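Local coordinates for protein mevalonate kinase, putative (Leishmania major, PDB 2HFS) that probably catalyses the ATP-dependent phosphorylation of (R)-mevalonate to (R)-5-phosphomevalonate, an early step of isoprenoid and sterol biosynthesis, as a GHMP-family kinase, at residues Ser155-Leu169 with Ser177-Tyr189. Numbering follows the deposited sequence.
Sequences SGADNTAATYGGLIL and SVFKPIAFQQRLY
Phe179 reaches from strand 177-182 to the first turn of helix 157-164. With CG anti to its own carbonyl carbon (chi1 -56°), the ring is carried off the strand toward the helix. Its CB and CG lie against the methyl CG2 of Thr160. Farther out, CD1 and CE1 pass beneath Thr160 OG1, while CD2 on the other flank touches Ile168 CG2 at 3.8 Å. CE2 meets the CA and CB of Ala157, and CZ ends 3.4 Å from Ala157 N, close to Gly156, the N-cap residue. Thr160 CB stands over the ring face, 4.2 Å from the centroid, in a CH-pi contact. The hydroxyl of Thr160 is held by a bond from OG1 to Gly156 O, which also accepts from Thr160 N, and by Asn140; this fixes the side chain above the ring. At the strand's start, Ser177 OG donates to Ser155 O at 2.8 Å, tying the hairpin to the residues leading into the helix.

Strands 166-169 and 177-182 pair antiparallel: Leu169 and Lys180 exchange two backbone bonds, and a water links Leu167 N to Ile182 O. On the face opposite Ile168, Ile182 CD1 packs on Leu169 CB at 3.9 Å, and Leu167 spreads its methyls to Phe184 CB and Leu188 CD2.

Helix 216-239 covers the face of Leu167, Leu169 and Ile182 through Leu237, which touches Leu167, Ile182 and Phe184. Helix 157-164 lies against helices 114-130 and 136-146, and strand 166-172 continues the hairpin into the mixed sheet of this GHMP kinase by backbone hydrogen bonding between Ile168 and Val38 of strand 36-52.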
loop_
_atom_site.group_PDB
_atom_site.type_symbol
_atom_site.label_atom_id
_atom_site.label_comp_id
_atom_site.label_asym_id
_atom_site.label_seq_id
_atom_site.Cartn_x
_atom_site.Cartn_y
_atom_site.Cartn_z
ATOM N N SER A 155 -3.778 -2.340 10.306
ATOM C CA SER A 155 -5.233 -2.362 10.183
ATOM C C SER A 155 -5.669 -3.583 9.376
ATOM O O SER A 155 -6.753 -4.125 9.586
ATOM C CB SER A 155 -5.712 -1.102 9.468
ATOM O OG SER A 155 -5.106 -0.991 8.192
ATOM N N GLY A 156 -4.807 -3.999 8.454
ATOM C CA GLY A 156 -5.102 -5.098 7.550
ATOM C C GLY A 156 -5.098 -4.721 6.075
ATOM O O GLY A 156 -4.937 -5.593 5.213
ATOM N N ALA A 157 -5.271 -3.434 5.771
ATOM C CA ALA A 157 -5.411 -3.007 4.375
ATOM C C ALA A 157 -4.161 -3.227 3.542
ATOM O O ALA A 157 -4.264 -3.479 2.345
ATOM C CB ALA A 157 -5.887 -1.556 4.263
ATOM N N ASP A 158 -2.985 -3.144 4.163
ATOM C CA ASP A 158 -1.754 -3.299 3.391
ATOM C C ASP A 158 -1.541 -4.757 2.977
ATOM O O ASP A 158 -1.308 -5.033 1.805
ATOM C CB ASP A 158 -0.537 -2.764 4.146
ATOM C CG ASP A 158 -0.547 -1.253 4.291
ATOM O OD1 ASP A 158 -1.591 -0.590 4.006
ATOM O OD2 ASP A 158 0.467 -0.638 4.703
ATOM N N ASN A 159 -1.636 -5.678 3.938
ATOM C CA ASN A 159 -1.513 -7.102 3.632
ATOM C C ASN A 159 -2.604 -7.600 2.700
ATOM O O ASN A 159 -2.347 -8.420 1.819
ATOM C CB ASN A 159 -1.397 -7.993 4.881
ATOM C CG ASN A 159 -2.403 -7.658 5.961
ATOM O OD1 ASN A 159 -2.166 -6.776 6.803
ATOM N ND2 ASN A 159 -3.508 -8.403 5.994
ATOM N N THR A 160 -3.816 -7.091 2.874
ATOM C CA THR A 160 -4.918 -7.565 2.054
ATOM C C THR A 160 -4.712 -7.126 0.590
ATOM O O THR A 160 -4.895 -7.916 -0.343
ATOM C CB THR A 160 -6.272 -7.079 2.638
ATOM O OG1 THR A 160 -6.464 -7.643 3.951
ATOM C CG2 THR A 160 -7.430 -7.673 1.846
ATOM N N ALA A 161 -4.309 -5.874 0.374
ATOM C CA ALA A 161 -3.992 -5.405 -0.975
ATOM C C ALA A 161 -2.802 -6.177 -1.567
ATOM O O ALA A 161 -2.813 -6.576 -2.735
ATOM C CB ALA A 161 -3.660 -3.896 -0.948
ATOM N N ALA A 162 -1.765 -6.365 -0.758
ATOM C CA ALA A 162 -0.581 -7.095 -1.204
ATOM C C ALA A 162 -0.881 -8.563 -1.584
ATOM O O ALA A 162 -0.302 -9.101 -2.536
ATOM C CB ALA A 162 0.517 -7.003 -0.141
ATOM N N THR A 163 -1.796 -9.199 -0.863
ATOM C CA THR A 163 -2.139 -10.596 -1.140
ATOM C C THR A 163 -3.055 -10.755 -2.351
ATOM O O THR A 163 -2.841 -11.646 -3.185
ATOM C CB THR A 163 -2.813 -11.254 0.067
ATOM O OG1 THR A 163 -3.936 -10.464 0.462
ATOM C CG2 THR A 163 -1.907 -11.233 1.278
ATOM N N TYR A 164 -4.077 -9.902 -2.435
ATOM C CA TYR A 164 -5.130 -10.050 -3.450
ATOM C C TYR A 164 -4.977 -9.154 -4.674
ATOM O O TYR A 164 -5.479 -9.500 -5.723
ATOM C CB TYR A 164 -6.540 -9.811 -2.843
ATOM C CG TYR A 164 -6.949 -10.818 -1.788
ATOM C CD1 TYR A 164 -7.414 -12.088 -2.147
ATOM C CD2 TYR A 164 -6.819 -10.520 -0.428
ATOM C CE1 TYR A 164 -7.781 -13.026 -1.169
ATOM C CE2 TYR A 164 -7.163 -11.440 0.551
ATOM C CZ TYR A 164 -7.642 -12.694 0.175
ATOM O OH TYR A 164 -7.980 -13.594 1.151
ATOM N N GLY A 165 -4.338 -7.993 -4.532
ATOM C CA GLY A 165 -4.296 -6.983 -5.605
ATOM C C GLY A 165 -5.666 -6.398 -5.956
ATOM O O GLY A 165 -6.671 -6.717 -5.309
ATOM N N GLY A 166 -5.697 -5.536 -6.970
ATOM C CA GLY A 166 -6.953 -4.974 -7.489
ATOM C C GLY A 166 -7.527 -3.883 -6.599
ATOM O O GLY A 166 -6.835 -3.365 -5.742
ATOM N N LEU A 167 -8.782 -3.509 -6.832
ATOM C CA LEU A 167 -9.457 -2.547 -5.976
ATOM C C LEU A 167 -10.174 -3.286 -4.871
ATOM O O LEU A 167 -10.691 -4.393 -5.082
ATOM C CB LEU A 167 -10.447 -1.698 -6.766
ATOM C CG LEU A 167 -9.900 -0.791 -7.858
ATOM C CD1 LEU A 167 -11.039 0.039 -8.421
ATOM C CD2 LEU A 167 -8.759 0.123 -7.382
ATOM N N ILE A 168 -10.190 -2.668 -3.696
ATOM C CA ILE A 168 -10.656 -3.306 -2.471
ATOM C C ILE A 168 -11.419 -2.305 -1.625
ATOM O O ILE A 168 -10.909 -1.227 -1.313
ATOM C CB ILE A 168 -9.463 -3.891 -1.689
ATOM C CG1 ILE A 168 -8.815 -5.016 -2.509
ATOM C CG2 ILE A 168 -9.883 -4.367 -0.269
ATOM C CD1 ILE A 168 -7.624 -5.675 -1.869
ATOM N N LEU A 169 -12.638 -2.688 -1.253
ATOM C CA LEU A 169 -13.451 -1.915 -0.329
ATOM C C LEU A 169 -13.068 -2.291 1.095
ATOM O O LEU A 169 -13.106 -3.470 1.473
ATOM C CB LEU A 169 -14.941 -2.178 -0.583
ATOM C CG LEU A 169 -15.982 -1.215 -0.001
ATOM C CD1 LEU A 169 -15.892 0.170 -0.669
ATOM C CD2 LEU A 169 -17.376 -1.816 -0.184
ATOM N N SER A 177 -11.777 -4.728 10.778
ATOM C CA SER A 177 -11.558 -4.466 9.359
ATOM C C SER A 177 -12.260 -5.522 8.509
ATOM O O SER A 177 -12.115 -6.724 8.751
ATOM C CB SER A 177 -10.060 -4.423 9.047
ATOM O OG SER A 177 -9.450 -3.298 9.664
ATOM N N VAL A 178 -13.047 -5.052 7.542
ATOM C CA VAL A 178 -13.765 -5.911 6.598
ATOM C C VAL A 178 -13.376 -5.502 5.180
ATOM O O VAL A 178 -13.362 -4.308 4.860
ATOM C CB VAL A 178 -15.310 -5.833 6.810
ATOM C CG1 VAL A 178 -16.087 -6.115 5.520
ATOM C CG2 VAL A 178 -15.736 -6.795 7.899
ATOM N N PHE A 179 -13.032 -6.496 4.361
ATOM C CA PHE A 179 -12.570 -6.278 2.993
ATOM C C PHE A 179 -13.359 -7.076 1.956
ATOM O O PHE A 179 -13.639 -8.254 2.148
ATOM C CB PHE A 179 -11.085 -6.634 2.869
ATOM C CG PHE A 179 -10.190 -5.899 3.834
ATOM C CD1 PHE A 179 -9.763 -6.508 5.007
ATOM C CD2 PHE A 179 -9.759 -4.599 3.554
ATOM C CE1 PHE A 179 -8.932 -5.840 5.898
ATOM C CE2 PHE A 179 -8.930 -3.924 4.439
ATOM C CZ PHE A 179 -8.519 -4.538 5.612
ATOM N N LYS A 180 -13.704 -6.426 0.849
ATOM C CA LYS A 180 -14.263 -7.118 -0.317
ATOM C C LYS A 180 -13.736 -6.515 -1.609
ATOM O O LYS A 180 -13.435 -5.325 -1.654
ATOM C CB LYS A 180 -15.799 -7.128 -0.307
ATOM C CG LYS A 180 -16.468 -5.922 0.338
ATOM C CD LYS A 180 -17.859 -6.312 0.886
ATOM C CE LYS A 180 -18.217 -5.533 2.161
ATOM N NZ LYS A 180 -18.848 -4.206 1.879
ATOM N N PRO A 181 -13.618 -7.331 -2.655
ATOM C CA PRO A 181 -13.099 -6.859 -3.933
ATOM C C PRO A 181 -14.102 -5.969 -4.653
ATOM O O PRO A 181 -15.320 -6.108 -4.455
ATOM C CB PRO A 181 -12.874 -8.150 -4.728
ATOM C CG PRO A 181 -13.858 -9.144 -4.139
ATOM C CD PRO A 181 -13.993 -8.762 -2.696
ATOM N N ILE A 182 -13.580 -5.073 -5.484
ATOM C CA ILE A 182 -14.388 -4.177 -6.273
ATOM C C ILE A 182 -14.154 -4.511 -7.735
ATOM O O ILE A 182 -13.037 -4.379 -8.247
ATOM C CB ILE A 182 -14.020 -2.689 -5.980
ATOM C CG1 ILE A 182 -14.357 -2.317 -4.543
ATOM C CG2 ILE A 182 -14.716 -1.753 -6.971
ATOM C CD1 ILE A 182 -13.779 -0.978 -4.083
ATOM N N ALA A 183 -15.215 -4.959 -8.404
ATOM C CA ALA A 183 -15.161 -5.211 -9.846
ATOM C C ALA A 183 -14.983 -3.914 -10.645
ATOM O O ALA A 183 -15.664 -2.916 -10.388
ATOM C CB ALA A 183 -16.418 -5.977 -10.304
ATOM N N PHE A 184 -14.048 -3.927 -11.597
ATOM C CA PHE A 184 -13.737 -2.756 -12.428
ATOM C C PHE A 184 -13.161 -3.192 -13.776
ATOM O O PHE A 184 -12.320 -4.097 -13.826
ATOM C CB PHE A 184 -12.778 -1.794 -11.704
ATOM C CG PHE A 184 -12.696 -0.435 -12.338
ATOM C CD1 PHE A 184 -11.510 0.019 -12.892
ATOM C CD2 PHE A 184 -13.821 0.389 -12.409
ATOM C CE1 PHE A 184 -11.442 1.278 -13.498
ATOM C CE2 PHE A 184 -13.756 1.648 -13.024
ATOM C CZ PHE A 184 -12.565 2.089 -13.560
ATOM N N GLN A 185 -13.604 -2.552 -14.859
ATOM C CA GLN A 185 -13.299 -3.035 -16.224
ATOM C C GLN A 185 -12.313 -2.170 -17.018
ATOM O O GLN A 185 -12.156 -2.353 -18.234
ATOM C CB GLN A 185 -14.591 -3.205 -17.035
ATOM C CG GLN A 185 -15.526 -4.299 -16.541
ATOM C CD GLN A 185 -16.911 -4.165 -17.126
ATOM O OE1 GLN A 185 -17.662 -3.258 -16.759
ATOM N NE2 GLN A 185 -17.255 -5.058 -18.042
ATOM N N GLN A 186 -11.660 -1.237 -16.330
ATOM C CA GLN A 186 -10.727 -0.293 -16.943
ATOM C C GLN A 186 -9.381 -0.252 -16.207
ATOM O O GLN A 186 -9.344 -0.363 -14.991
ATOM C CB GLN A 186 -11.338 1.109 -16.921
ATOM C CG GLN A 186 -12.064 1.511 -18.186
ATOM C CD GLN A 186 -12.539 2.937 -18.109
ATOM O OE1 GLN A 186 -11.965 3.834 -18.737
ATOM N NE2 GLN A 186 -13.567 3.163 -17.312
ATOM N N ARG A 187 -8.287 -0.081 -16.947
ATOM C CA ARG A 187 -6.966 0.159 -16.334
ATOM C C ARG A 187 -6.936 1.549 -15.671
ATOM O O ARG A 187 -7.475 2.509 -16.226
ATOM C CB ARG A 187 -5.884 0.084 -17.406
ATOM C CG ARG A 187 -4.512 -0.349 -16.949
ATOM C CD ARG A 187 -3.477 -0.369 -18.077
ATOM N NE ARG A 187 -3.721 -1.424 -19.070
ATOM C CZ ARG A 187 -3.064 -1.562 -20.225
ATOM N NH1 ARG A 187 -2.110 -0.705 -20.576
ATOM N NH2 ARG A 187 -3.368 -2.564 -21.041
ATOM N N LEU A 188 -6.311 1.645 -14.504
ATOM C CA LEU A 188 -6.011 2.912 -13.854
ATOM C C LEU A 188 -4.525 3.214 -14.088
ATOM O O LEU A 188 -3.670 2.465 -13.667
ATOM C CB LEU A 188 -6.255 2.800 -12.340
ATOM C CG LEU A 188 -7.578 3.088 -11.636
ATOM C CD1 LEU A 188 -8.791 2.873 -12.456
ATOM C CD2 LEU A 188 -7.712 2.493 -10.258
ATOM N N TYR A 189 -4.261 4.327 -14.755
ATOM C CA TYR A 189 -2.929 4.824 -14.984
ATOM C C TYR A 189 -2.581 5.829 -13.868
ATOM O O TYR A 189 -3.113 6.945 -13.842
ATOM C CB TYR A 189 -2.847 5.467 -16.375
ATOM C CG TYR A 189 -3.014 4.502 -17.539
ATOM C CD1 TYR A 189 -4.229 4.400 -18.219
ATOM C CD2 TYR A 189 -1.955 3.704 -17.972
ATOM C CE1 TYR A 189 -4.391 3.515 -19.290
ATOM C CE2 TYR A 189 -2.106 2.819 -19.045
ATOM C CZ TYR A 189 -3.328 2.732 -19.691
ATOM O OH TYR A 189 -3.481 1.855 -20.749
HETATM O O HOH W 1 -10.200 -4.264 -9.150
#